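Local coordinates for putative lipoprotein (Bacteroides thetaiotaomicron, PDB 4Q1Z) that is of unknown function but belongs to the DUF4876 family and, as a putative two-domain lipoprotein, is probably held at a bacterial membrane, at residues 113-118 / 311-316; 321-326 / 331-336; 15-20 / 28-33; 19-24 / 78-83. All blocks are in the same frame, centred on the assembly; numbering follows the deposited sequence.

Contact 1: residues 113-118 / 311-316; sequences IYYCGS and VEAVNN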
loop_
_atom_site.group_PDB
_atom_site.type_symbol
_atom_site.label_atom_id
_atom_site.label_comp_id
_atom_site.label_asym_id
_atom_site.label_seq_id
_atom_site.Cartn_x
_atom_site.Cartn_y
_atom_site.Cartn_z
ATOM N N ILE A 113 8.065 -5.801 -0.885
ATOM C CA ILE A 113 9.081 -5.439 0.112
ATOM C C ILE A 113 10.259 -6.441 0.061
ATOM O O ILE A 113 10.045 -7.661 0.078
ATOM C CB ILE A 113 8.474 -5.342 1.568
ATOM C CG1 ILE A 113 7.253 -4.374 1.639
ATOM C CG2 ILE A 113 9.560 -4.956 2.593
ATOM C CD1 ILE A 113 6.418 -4.403 2.957
ATOM N N TYR A 114 11.504 -5.917 0.014
ATOM C CA TYR A 114 12.715 -6.736 0.034
ATOM C C TYR A 114 13.611 -6.196 1.139
ATOM O O TYR A 114 13.965 -5.026 1.106
ATOM C CB TYR A 114 13.375 -6.761 -1.340
ATOM C CG TYR A 114 14.754 -7.384 -1.378
ATOM C CD1 TYR A 114 14.992 -8.650 -0.834
ATOM C CD2 TYR A 114 15.805 -6.749 -2.031
ATOM C CE1 TYR A 114 16.251 -9.244 -0.910
ATOM C CE2 TYR A 114 17.065 -7.326 -2.096
ATOM C CZ TYR A 114 17.288 -8.565 -1.522
ATOM O OH TYR A 114 18.539 -9.118 -1.595
ATOM N N TYR A 115 13.918 -7.031 2.158
ATOM C CA TYR A 115 14.631 -6.602 3.378
ATOM C C TYR A 115 15.791 -7.484 3.890
ATOM O O TYR A 115 16.533 -7.025 4.766
ATOM C CB TYR A 115 13.607 -6.528 4.546
ATOM C CG TYR A 115 12.879 -7.832 4.852
ATOM C CD1 TYR A 115 13.482 -8.827 5.622
ATOM C CD2 TYR A 115 11.569 -8.046 4.421
ATOM C CE1 TYR A 115 12.842 -10.039 5.869
ATOM C CE2 TYR A 115 10.904 -9.241 4.693
ATOM C CZ TYR A 115 11.542 -10.233 5.431
ATOM O OH TYR A 115 10.913 -11.421 5.727
ATOM N N CYS A 116 15.899 -8.746 3.453
ATOM C CA CYS A 116 16.824 -9.671 4.118
ATOM C C CYS A 116 18.298 -9.571 3.646
ATOM O O CYS A 116 19.178 -10.244 4.216
ATOM C CB CYS A 116 16.308 -11.103 4.033
ATOM S SG CYS A 116 16.425 -11.819 2.378
ATOM N N GLY A 117 18.557 -8.745 2.642
ATOM C CA GLY A 117 19.901 -8.660 2.105
ATOM C C GLY A 117 20.207 -9.837 1.195
ATOM O O GLY A 117 19.372 -10.739 1.014
ATOM N N SER A 118 21.397 -9.822 0.589
ATOM C CA SER A 118 21.835 -10.870 -0.327
ATOM C C SER A 118 23.297 -11.231 -0.053
ATOM O O SER A 118 23.926 -10.601 0.798
ATOM C CB SER A 118 21.638 -10.418 -1.768
ATOM O OG SER A 118 22.167 -9.119 -1.964
ATOM N N VAL A 311 2.649 -3.956 7.576
ATOM C CA VAL A 311 3.155 -5.292 7.212
ATOM C C VAL A 311 4.074 -5.807 8.322
ATOM O O VAL A 311 5.131 -5.217 8.590
ATOM C CB VAL A 311 3.872 -5.331 5.825
ATOM C CG1 VAL A 311 4.326 -6.756 5.465
ATOM C CG2 VAL A 311 2.976 -4.764 4.733
ATOM N N GLU A 312 3.692 -6.937 8.930
ATOM C CA GLU A 312 4.488 -7.581 9.984
ATOM C C GLU A 312 5.376 -8.657 9.396
ATOM O O GLU A 312 4.915 -9.780 9.204
ATOM C CB GLU A 312 3.576 -8.186 11.078
ATOM C CG GLU A 312 4.314 -8.848 12.230
ATOM C CD GLU A 312 4.293 -8.062 13.523
ATOM O OE1 GLU A 312 3.176 -7.773 14.008
ATOM O OE2 GLU A 312 5.383 -7.764 14.070
ATOM N N ALA A 313 6.665 -8.349 9.159
ATOM C CA ALA A 313 7.575 -9.410 8.720
ATOM C C ALA A 313 8.361 -9.881 9.932
ATOM O O ALA A 313 8.590 -9.106 10.885
ATOM C CB ALA A 313 8.487 -8.962 7.587
ATOM N N VAL A 314 8.650 -11.200 9.952
ATOM C CA VAL A 314 9.336 -11.906 11.039
ATOM C C VAL A 314 10.336 -12.918 10.449
ATOM O O VAL A 314 10.356 -13.132 9.232
ATOM C CB VAL A 314 8.343 -12.604 12.012
ATOM C CG1 VAL A 314 7.488 -11.602 12.801
ATOM C CG2 VAL A 314 7.490 -13.647 11.297
ATOM N N ASN A 315 11.174 -13.513 11.332
ATOM C CA ASN A 315 12.237 -14.481 11.047
ATOM C C ASN A 315 11.752 -15.668 10.235
ATOM O O ASN A 315 12.366 -16.007 9.236
ATOM C CB ASN A 315 12.855 -15.005 12.358
ATOM C CG ASN A 315 13.420 -13.990 13.317
ATOM O OD1 ASN A 315 12.803 -12.981 13.661
ATOM N ND2 ASN A 315 14.578 -14.296 13.847
ATOM N N ASN A 316 10.676 -16.320 10.699
ATOM C CA ASN A 316 10.078 -17.517 10.102
ATOM C C ASN A 316 8.679 -17.725 10.653
ATOM O O ASN A 316 8.184 -16.861 11.370
ATOM C CB ASN A 316 10.945 -18.756 10.354
ATOM C CG ASN A 316 11.510 -18.835 11.732
ATOM O OD1 ASN A 316 10.788 -18.850 12.722
ATOM N ND2 ASN A 316 12.827 -18.810 11.823
HETATM O O HOH W 1 12.073 -13.386 7.159
#
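Ile-113 and Val-311 meet tip to tip, and with the neighbouring pair Tyr-115 and Ala-313 they make the tight, dry part of the contact. CD1 of Ile-113 lies 3.9 Å from CG2 of Val-311, because CG1 of the isoleucine is anti to its carbonyl carbon (chi1 -54°) and the chain runs on extended to the terminal methyl. Two residues further along each segment, Tyr-115 repeats the approach with a ring: CE2 sits 3.8 Å from CB of Ala-313, the methyl coming up obliquely. Beyond the ring the packing gives way to water. The OH of Tyr-115 is 3.9 Å from the O of Val-314, and a single water spans the interval, 2.7 Å from Tyr-115 OH and 2.7 Å from Val-314 O, to which it donates. This water lies at the ring edge, in its plane, close to the partly exposed Asn-315. A leucine at Tyr-115 would probably cost the water its phenolic partner and leave the Ala-313 methyl poorly packed. The contact joins strand 108-114 to strand 307-312, an outermost strand of the sheet, with Ile-345 of strand 344-347 touching both Ile-113 and Val-311, and Tyr-266 of strand 265-269 packing on Ile-113 and Tyr-115.

Contact 2: residues 321-326 / 331-336; sequences NAKRVP and AGITWV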
loop_
_atom_site.group_PDB
_atom_site.type_symbol
_atom_site.label_atom_id
_atom_site.label_comp_id
_atom_site.label_asym_id
_atom_site.label_seq_id
_atom_site.Cartn_x
_atom_site.Cartn_y
_atom_site.Cartn_z
ATOM N N ASN A 321 3.967 -15.283 18.032
ATOM C CA ASN A 321 3.825 -14.815 19.413
ATOM C C ASN A 321 4.861 -13.686 19.713
ATOM O O ASN A 321 5.052 -13.278 20.867
ATOM C CB ASN A 321 4.002 -16.022 20.368
ATOM C CG ASN A 321 5.261 -16.856 20.144
ATOM O OD1 ASN A 321 5.951 -16.779 19.104
ATOM N ND2 ASN A 321 5.576 -17.704 21.116
ATOM N N ALA A 322 5.491 -13.168 18.649
ATOM C CA ALA A 322 6.500 -12.131 18.700
ATOM C C ALA A 322 6.110 -10.893 17.824
ATOM O O ALA A 322 6.985 -10.171 17.329
ATOM C CB ALA A 322 7.820 -12.721 18.238
ATOM N N LYS A 323 4.797 -10.646 17.658
ATOM C CA LYS A 323 4.267 -9.528 16.859
ATOM C C LYS A 323 4.413 -8.157 17.550
ATOM O O LYS A 323 4.273 -8.066 18.770
ATOM C CB LYS A 323 2.781 -9.774 16.539
ATOM C CG LYS A 323 2.581 -10.752 15.397
ATOM C CD LYS A 323 1.121 -11.055 15.035
ATOM C CE LYS A 323 0.181 -9.878 14.732
ATOM N NZ LYS A 323 0.670 -8.938 13.680
ATOM N N ARG A 324 4.667 -7.090 16.758
ATOM C CA ARG A 324 4.743 -5.708 17.251
ATOM C C ARG A 324 3.789 -4.788 16.448
ATOM O O ARG A 324 3.623 -3.620 16.799
ATOM C CB ARG A 324 6.184 -5.140 17.300
ATOM C CG ARG A 324 7.031 -5.194 16.019
ATOM C CD ARG A 324 7.856 -6.451 16.026
ATOM N NE ARG A 324 8.974 -6.401 15.098
ATOM C CZ ARG A 324 9.047 -7.048 13.941
ATOM N NH1 ARG A 324 8.021 -7.770 13.507
ATOM N NH2 ARG A 324 10.143 -6.970 13.202
ATOM N N VAL A 325 3.132 -5.315 15.402
ATOM C CA VAL A 325 2.131 -4.550 14.669
ATOM C C VAL A 325 0.791 -4.821 15.396
ATOM O O VAL A 325 0.424 -5.998 15.605
ATOM C CB VAL A 325 2.040 -4.859 13.130
ATOM C CG1 VAL A 325 0.933 -4.050 12.461
ATOM C CG2 VAL A 325 3.362 -4.608 12.414
ATOM N N PRO A 326 0.041 -3.764 15.778
ATOM C CA PRO A 326 -1.283 -4.004 16.365
ATOM C C PRO A 326 -2.172 -4.833 15.408
ATOM O O PRO A 326 -2.203 -4.581 14.195
ATOM C CB PRO A 326 -1.818 -2.588 16.589
ATOM C CG PRO A 326 -0.578 -1.706 16.628
ATOM C CD PRO A 326 0.305 -2.318 15.614
ATOM N N ALA A 331 -3.083 -8.765 11.490
ATOM C CA ALA A 331 -3.407 -9.891 12.377
ATOM C C ALA A 331 -2.414 -11.043 12.218
ATOM O O ALA A 331 -2.406 -11.965 13.024
ATOM C CB ALA A 331 -4.813 -10.391 12.076
ATOM N N GLY A 332 -1.585 -10.982 11.200
ATOM C CA GLY A 332 -0.631 -12.035 10.926
ATOM C C GLY A 332 0.824 -11.631 10.915
ATOM O O GLY A 332 1.225 -10.620 11.513
ATOM N N ILE A 333 1.626 -12.521 10.284
ATOM C CA ILE A 333 3.079 -12.480 10.102
ATOM C C ILE A 333 3.436 -13.020 8.726
ATOM O O ILE A 333 2.836 -14.004 8.271
ATOM C CB ILE A 333 3.822 -13.300 11.205
ATOM C CG1 ILE A 333 3.325 -14.778 11.316
ATOM C CG2 ILE A 333 3.806 -12.597 12.546
ATOM C CD1 ILE A 333 4.460 -15.865 11.570
ATOM N N THR A 334 4.437 -12.412 8.092
ATOM C CA THR A 334 5.002 -12.829 6.787
ATOM C C THR A 334 6.496 -13.028 7.011
ATOM O O THR A 334 6.999 -12.602 8.047
ATOM C CB THR A 334 4.635 -11.874 5.634
ATOM O OG1 THR A 334 4.954 -12.511 4.397
ATOM C CG2 THR A 334 5.311 -10.526 5.736
ATOM N N TRP A 335 7.186 -13.742 6.120
ATOM C CA TRP A 335 8.609 -14.081 6.309
ATOM C C TRP A 335 9.211 -14.615 5.023
ATOM O O TRP A 335 8.487 -14.857 4.058
ATOM C CB TRP A 335 8.772 -15.157 7.441
ATOM C CG TRP A 335 8.148 -16.492 7.112
ATOM C CD1 TRP A 335 8.736 -17.530 6.446
ATOM C CD2 TRP A 335 6.776 -16.876 7.323
ATOM N NE1 TRP A 335 7.822 -18.543 6.236
ATOM C CE2 TRP A 335 6.612 -18.172 6.768
ATOM C CE3 TRP A 335 5.668 -16.253 7.927
ATOM C CZ2 TRP A 335 5.391 -18.874 6.837
ATOM C CZ3 TRP A 335 4.451 -16.930 7.961
ATOM C CH2 TRP A 335 4.326 -18.234 7.443
ATOM N N VAL A 336 10.542 -14.821 5.023
ATOM C CA VAL A 336 11.292 -15.416 3.918
ATOM C C VAL A 336 12.114 -16.567 4.511
ATOM O O VAL A 336 12.692 -17.369 3.777
ATOM C CB VAL A 336 12.135 -14.436 3.067
ATOM C CG1 VAL A 336 11.245 -13.456 2.336
ATOM C CG2 VAL A 336 13.204 -13.728 3.891
#
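Lys-323 shows how one long side chain can hold two loop segments together, reaching over Ile-333 and Gly-332 before its charge is spent. CB points toward segment 331-336, but the first touch comes at CG, 3.6 Å from CG2 of Ile-333, where the two side chains cross obliquely. CD follows, still near that methyl and now 3.6 Å from the O of Gly-332. Here the chain leaves its extended course: chi3 and chi4 are both 54°, and the double bend curls the end back onto the backbone. CE therefore comes to 3.7 Å from the O of Ala-331. NZ donates to the O of Gly-332 at 2.8 Å, meeting the carbonyl at a C=O...N angle of 143° and only slightly out of its plane. The ammonium has further mates, a hydrogen bond to the O of Asp-330 and a salt bridge to Glu-312 OE1, so two carbonyls and a carboxylate share its charge. Glu-312 also pairs with Arg-324, which probably steadies its ionised form. Both segments belong to the long connection between strands 307-312 and 344-347. Thr-334 makes backbone hydrogen bonds with Glu-312 and Val-314, and its side chain touches Phe-378 and Arg-380, laying the connection between the sheet's two outermost strands, 307-312 and 378-382.

Contact 3: residues 15-20 / 28-33; sequences VYLDIT and KDLTVK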
loop_
_atom_site.group_PDB
_atom_site.type_symbol
_atom_site.label_atom_id
_atom_site.label_comp_id
_atom_site.label_asym_id
_atom_site.label_seq_id
_atom_site.Cartn_x
_atom_site.Cartn_y
_atom_site.Cartn_z
ATOM N N VAL A 15 -33.066 1.105 -15.498
ATOM C CA VAL A 15 -32.024 0.239 -14.964
ATOM C C VAL A 15 -32.047 0.355 -13.438
ATOM O O VAL A 15 -32.144 1.469 -12.924
ATOM C CB VAL A 15 -30.644 0.598 -15.579
ATOM C CG1 VAL A 15 -29.529 -0.273 -15.008
ATOM C CG2 VAL A 15 -30.671 0.493 -17.101
ATOM N N TYR A 16 -32.013 -0.792 -12.721
ATOM C CA TYR A 16 -31.996 -0.853 -11.251
ATOM C C TYR A 16 -30.774 -1.645 -10.795
ATOM O O TYR A 16 -30.605 -2.803 -11.180
ATOM C CB TYR A 16 -33.282 -1.478 -10.674
ATOM C CG TYR A 16 -34.568 -0.967 -11.291
ATOM C CD1 TYR A 16 -35.241 0.125 -10.749
ATOM C CD2 TYR A 16 -35.120 -1.584 -12.406
ATOM C CE1 TYR A 16 -36.420 0.603 -11.313
ATOM C CE2 TYR A 16 -36.297 -1.115 -12.982
ATOM C CZ TYR A 16 -36.948 -0.020 -12.434
ATOM O OH TYR A 16 -38.128 0.433 -13.001
ATOM N N LEU A 17 -29.920 -1.011 -9.990
ATOM C CA LEU A 17 -28.709 -1.630 -9.516
ATOM C C LEU A 17 -28.869 -2.121 -8.084
ATOM O O LEU A 17 -29.027 -1.327 -7.149
ATOM C CB LEU A 17 -27.503 -0.674 -9.622
ATOM C CG LEU A 17 -27.320 0.132 -10.912
ATOM C CD1 LEU A 17 -26.117 0.995 -10.807
ATOM C CD2 LEU A 17 -27.157 -0.769 -12.109
ATOM N N ASP A 18 -28.831 -3.454 -7.923
ATOM C CA ASP A 18 -28.877 -4.116 -6.627
ATOM C C ASP A 18 -27.444 -4.196 -6.173
ATOM O O ASP A 18 -26.742 -5.159 -6.491
ATOM C CB ASP A 18 -29.568 -5.500 -6.719
ATOM C CG ASP A 18 -29.887 -6.202 -5.402
ATOM O OD1 ASP A 18 -29.457 -5.702 -4.334
ATOM O OD2 ASP A 18 -30.579 -7.247 -5.439
ATOM N N ILE A 19 -26.984 -3.114 -5.522
ATOM C CA ILE A 19 -25.624 -2.982 -5.030
ATOM C C ILE A 19 -25.568 -3.700 -3.680
ATOM O O ILE A 19 -26.414 -3.481 -2.813
ATOM C CB ILE A 19 -25.119 -1.514 -5.015
ATOM C CG1 ILE A 19 -25.301 -0.886 -6.422
ATOM C CG2 ILE A 19 -23.642 -1.477 -4.615
ATOM C CD1 ILE A 19 -25.190 0.589 -6.546
ATOM N N THR A 20 -24.609 -4.634 -3.573
ATOM C CA THR A 20 -24.363 -5.559 -2.469
ATOM C C THR A 20 -23.537 -4.867 -1.367
ATOM O O THR A 20 -23.554 -5.347 -0.233
ATOM C CB THR A 20 -23.713 -6.836 -3.066
ATOM O OG1 THR A 20 -24.674 -7.443 -3.932
ATOM C CG2 THR A 20 -23.304 -7.862 -2.029
ATOM N N LYS A 28 -18.839 6.828 -7.027
ATOM C CA LYS A 28 -17.748 7.504 -7.750
ATOM C C LYS A 28 -17.371 6.798 -9.079
ATOM O O LYS A 28 -17.141 5.586 -9.100
ATOM C CB LYS A 28 -16.528 7.583 -6.820
ATOM C CG LYS A 28 -15.281 8.171 -7.454
ATOM C CD LYS A 28 -14.060 8.059 -6.538
ATOM C CE LYS A 28 -12.779 8.371 -7.276
ATOM N NZ LYS A 28 -12.769 9.737 -7.873
ATOM N N ASP A 29 -17.309 7.580 -10.182
ATOM C CA ASP A 29 -16.919 7.157 -11.544
ATOM C C ASP A 29 -17.716 5.890 -12.039
ATOM O O ASP A 29 -17.224 5.093 -12.863
ATOM C CB ASP A 29 -15.375 6.930 -11.607
ATOM C CG ASP A 29 -14.487 8.083 -11.102
ATOM O OD1 ASP A 29 -14.834 9.270 -11.363
ATOM O OD2 ASP A 29 -13.418 7.795 -10.500
ATOM N N LEU A 30 -18.988 5.777 -11.579
ATOM C CA LEU A 30 -19.877 4.662 -11.877
ATOM C C LEU A 30 -20.552 4.842 -13.239
ATOM O O LEU A 30 -21.147 5.883 -13.523
ATOM C CB LEU A 30 -20.915 4.488 -10.734
ATOM C CG LEU A 30 -21.850 3.269 -10.767
ATOM C CD1 LEU A 30 -21.077 1.981 -10.655
ATOM C CD2 LEU A 30 -22.859 3.335 -9.652
ATOM N N THR A 31 -20.466 3.800 -14.074
ATOM C CA THR A 31 -21.040 3.793 -15.411
ATOM C C THR A 31 -21.824 2.518 -15.724
ATOM O O THR A 31 -21.575 1.442 -15.171
ATOM C CB THR A 31 -19.944 3.974 -16.466
ATOM O OG1 THR A 31 -18.848 3.092 -16.180
ATOM C CG2 THR A 31 -19.477 5.431 -16.600
ATOM N N VAL A 32 -22.778 2.671 -16.639
ATOM C CA VAL A 32 -23.589 1.614 -17.208
ATOM C C VAL A 32 -23.332 1.675 -18.703
ATOM O O VAL A 32 -23.730 2.635 -19.354
ATOM C CB VAL A 32 -25.097 1.695 -16.831
ATOM C CG1 VAL A 32 -25.911 0.690 -17.624
ATOM C CG2 VAL A 32 -25.288 1.440 -15.345
ATOM N N LYS A 33 -22.577 0.697 -19.216
ATOM C CA LYS A 33 -22.241 0.550 -20.632
ATOM C C LYS A 33 -23.212 -0.463 -21.274
ATOM O O LYS A 33 -23.524 -1.484 -20.650
ATOM C CB LYS A 33 -20.770 0.090 -20.819
ATOM C CG LYS A 33 -19.684 1.119 -20.484
ATOM C CD LYS A 33 -18.274 0.474 -20.430
ATOM C CE LYS A 33 -17.156 1.432 -20.026
ATOM N NZ LYS A 33 -15.984 0.743 -19.389
#
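Leu-17 and Leu-30 reach each other through different choices of the first torsion: Leu-17 sets CG anti to its carbonyl carbon (chi1 -45°), whereas Leu-30 sets CG anti to its backbone N (chi1 -173°). Both side chains then extend into the interval between their strands and meet tip to tip, with CD1 of Leu-17 at 4.2 Å from CD2 of Leu-30. The other branch of Leu-17 is used as well, its CD2 lying 4.3 Å from CG2 of Val-32. The forked end of one leucine thus serves two residues on the facing strand, Leu-30 and Val-32, which are themselves separated by the outward-turned Thr-31. At these distances the packing is ordinary van der Waals contact, neither strained nor especially close. The flanking residues approach less nearly: CG1 of Val-15 stays 4.6 Å from CG2 of Val-32, and CD1 of Ile-19 is 4.8 Å from CD2 of Leu-30. Strand 11-19 finishes with an inverse gamma turn centred on Asp-18, in which Ile-19 N makes a weak bond to Leu-17 O at 3.2 Å. Val-66 of strand 60-72 touches both leucines, and Val-47 touches Leu-17 and Val-32, closing the apolar cluster from other parts of the chain. The alternation is the familiar one of beta structure: Val-15, Leu-17 and Ile-19 turn inward, while Tyr-16 and Asp-18 turn to the exposed side. Two strands that face each other through side chains alone, with their backbone bonds going to other strands, are characteristic of the core of a beta sandwich, here the N-terminal domain.

Contact 4: residues 19-24 / 78-83; sequences ITVENI and YYINGN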
loop_
_atom_site.group_PDB
_atom_site.type_symbol
_atom_site.label_atom_id
_atom_site.label_comp_id
_atom_site.label_asym_id
_atom_site.label_seq_id
_atom_site.Cartn_x
_atom_site.Cartn_y
_atom_site.Cartn_z
ATOM N N ILE A 19 -26.984 -3.114 -5.522
ATOM C CA ILE A 19 -25.624 -2.982 -5.030
ATOM C C ILE A 19 -25.568 -3.700 -3.680
ATOM O O ILE A 19 -26.414 -3.481 -2.813
ATOM C CB ILE A 19 -25.119 -1.514 -5.015
ATOM C CG1 ILE A 19 -25.301 -0.886 -6.422
ATOM C CG2 ILE A 19 -23.642 -1.477 -4.615
ATOM C CD1 ILE A 19 -25.190 0.589 -6.546
ATOM N N THR A 20 -24.609 -4.634 -3.573
ATOM C CA THR A 20 -24.363 -5.559 -2.469
ATOM C C THR A 20 -23.537 -4.867 -1.367
ATOM O O THR A 20 -23.554 -5.347 -0.233
ATOM C CB THR A 20 -23.713 -6.836 -3.066
ATOM O OG1 THR A 20 -24.674 -7.443 -3.932
ATOM C CG2 THR A 20 -23.304 -7.862 -2.029
ATOM N N VAL A 21 -22.864 -3.727 -1.671
ATOM C CA VAL A 21 -22.098 -2.952 -0.685
ATOM C C VAL A 21 -23.094 -2.228 0.229
ATOM O O VAL A 21 -24.058 -1.631 -0.254
ATOM C CB VAL A 21 -21.090 -1.974 -1.345
ATOM C CG1 VAL A 21 -20.453 -1.045 -0.320
ATOM C CG2 VAL A 21 -20.020 -2.728 -2.118
ATOM N N GLU A 22 -22.859 -2.317 1.551
ATOM C CA GLU A 22 -23.691 -1.732 2.610
ATOM C C GLU A 22 -23.284 -0.300 2.969
ATOM O O GLU A 22 -22.102 0.045 2.908
ATOM C CB GLU A 22 -23.595 -2.599 3.890
ATOM C CG GLU A 22 -24.368 -3.913 3.852
ATOM C CD GLU A 22 -24.152 -4.892 4.994
ATOM O OE1 GLU A 22 -23.561 -4.514 6.032
ATOM O OE2 GLU A 22 -24.606 -6.048 4.854
ATOM N N ASN A 23 -24.279 0.508 3.407
ATOM C CA ASN A 23 -24.149 1.893 3.882
ATOM C C ASN A 23 -23.358 2.767 2.913
ATOM O O ASN A 23 -22.444 3.479 3.340
ATOM C CB ASN A 23 -23.496 1.926 5.276
ATOM C CG ASN A 23 -24.209 1.103 6.319
ATOM O OD1 ASN A 23 -25.372 1.349 6.651
ATOM N ND2 ASN A 23 -23.517 0.122 6.878
ATOM N N ILE A 24 -23.707 2.713 1.612
ATOM C CA ILE A 24 -23.028 3.481 0.564
ATOM C C ILE A 24 -23.209 4.990 0.806
ATOM O O ILE A 24 -24.331 5.445 1.046
ATOM C CB ILE A 24 -23.536 3.053 -0.839
ATOM C CG1 ILE A 24 -23.192 1.582 -1.117
ATOM C CG2 ILE A 24 -23.023 3.991 -1.971
ATOM C CD1 ILE A 24 -24.055 0.988 -2.117
ATOM N N TYR A 78 -14.718 0.598 -2.264
ATOM C CA TYR A 78 -15.108 -0.626 -2.934
ATOM C C TYR A 78 -15.079 -0.471 -4.433
ATOM O O TYR A 78 -15.616 0.499 -4.961
ATOM C CB TYR A 78 -16.539 -1.075 -2.524
ATOM C CG TYR A 78 -16.760 -1.260 -1.040
ATOM C CD1 TYR A 78 -17.025 -0.170 -0.214
ATOM C CD2 TYR A 78 -16.771 -2.530 -0.470
ATOM C CE1 TYR A 78 -17.245 -0.335 1.150
ATOM C CE2 TYR A 78 -17.005 -2.709 0.893
ATOM C CZ TYR A 78 -17.235 -1.605 1.700
ATOM O OH TYR A 78 -17.443 -1.757 3.049
ATOM N N TYR A 79 -14.516 -1.455 -5.129
ATOM C CA TYR A 79 -14.595 -1.524 -6.574
ATOM C C TYR A 79 -15.840 -2.363 -6.853
ATOM O O TYR A 79 -15.944 -3.520 -6.414
ATOM C CB TYR A 79 -13.311 -2.082 -7.218
ATOM C CG TYR A 79 -13.431 -2.189 -8.724
ATOM C CD1 TYR A 79 -13.656 -1.059 -9.511
ATOM C CD2 TYR A 79 -13.383 -3.425 -9.359
ATOM C CE1 TYR A 79 -13.801 -1.158 -10.893
ATOM C CE2 TYR A 79 -13.526 -3.535 -10.741
ATOM C CZ TYR A 79 -13.754 -2.403 -11.500
ATOM O OH TYR A 79 -13.909 -2.538 -12.854
ATOM N N ILE A 80 -16.848 -1.736 -7.466
ATOM C CA ILE A 80 -18.123 -2.420 -7.682
ATOM C C ILE A 80 -18.259 -2.790 -9.155
ATOM O O ILE A 80 -17.771 -2.072 -10.024
ATOM C CB ILE A 80 -19.303 -1.579 -7.106
ATOM C CG1 ILE A 80 -19.468 -0.202 -7.815
ATOM C CG2 ILE A 80 -19.119 -1.405 -5.582
ATOM C CD1 ILE A 80 -20.641 0.651 -7.376
ATOM N N ASN A 81 -18.841 -3.963 -9.425
ATOM C CA ASN A 81 -18.976 -4.499 -10.777
ATOM C C ASN A 81 -20.217 -5.374 -10.912
ATOM O O ASN A 81 -20.628 -6.026 -9.962
ATOM C CB ASN A 81 -17.715 -5.310 -11.162
ATOM C CG ASN A 81 -17.173 -5.002 -12.539
ATOM O OD1 ASN A 81 -17.890 -5.049 -13.551
ATOM N ND2 ASN A 81 -15.881 -4.702 -12.620
ATOM N N GLY A 82 -20.781 -5.397 -12.104
ATOM C CA GLY A 82 -21.955 -6.192 -12.413
ATOM C C GLY A 82 -22.208 -6.260 -13.896
ATOM O O GLY A 82 -21.645 -5.476 -14.655
ATOM N N ASN A 83 -23.022 -7.224 -14.324
ATOM C CA ASN A 83 -23.401 -7.360 -15.726
ATOM C C ASN A 83 -24.704 -8.127 -15.891
ATOM O O ASN A 83 -25.163 -8.804 -14.976
ATOM C CB ASN A 83 -22.297 -7.987 -16.593
ATOM C CG ASN A 83 -21.878 -9.368 -16.216
ATOM O OD1 ASN A 83 -22.559 -10.348 -16.519
ATOM N ND2 ASN A 83 -20.693 -9.474 -15.642
#
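Within the N-terminal beta sandwich, the connection that leads from strand 11-19 to strand 24-35 folds against the beginning of strand 77-89, and Val-21 is the residue that it presses onto Tyr-78 and Ile-80. The main interaction is a CH-pi contact. CG1 of Val-21 stands over one face of the Tyr-78 ring, 3.5 Å from the centroid and 11° off the normal, which places the methyl almost exactly above the middle of the ring. CG2 is on the same side but projects just outside the ring outline, past the CG-CD2 bond, 3.6 Å from CD2 of Tyr-78. With CG1 anti to the backbone N (chi1 172°), both methyls of Val-21 are directed at the strand. The far end of the tyrosine is held separately: its OH is hydrogen-bonded to OD2 of Asp-72, which, with the methyls, probably limits how far the ring can swing. A serine in place of Tyr-78 would probably strip Val-21 of its aromatic platform and leave Asp-72 without its phenolic partner. A triethylene glycol, probably from the crystallisation liquor, lies about 4 Å from the Tyr-78 side chain at the nearest atoms. The connection is also tied by its backbone, Thr-20 bonding to Val-100 and Asn-23 to Thr-73, so it is fastened on either side of the valine. Towards the interior Ile-80 continues the apolar surface among Leu-27, Ala-70 and Val-100, and its CG2 receives CG2 of Val-21 at 3.8 Å.

From the N terminus, contact 3 comes first, closing the short excursion between strands 11-19 and 24-35. Contact 4 starts from the same stretch, sharing Ile-19 and Thr-20, and runs on to residues 78-83, well past the point where contact 3 closes; their centres lie 8 Å apart, and CD1 of Leu-30 touches CD1 of Ile-80 at 3.6 Å. Together they tie three strands of the N-terminal sheet. Contact 1 then closes a much longer loop, from 113-118 to 311-316, between strands of the larger C-terminal sheet, and contact 2 follows in series as a small loop linking two of its strands. The two meet at Glu-312 and its salt bridges. Contacts 1 and 3 stand about 41 Å apart between centres.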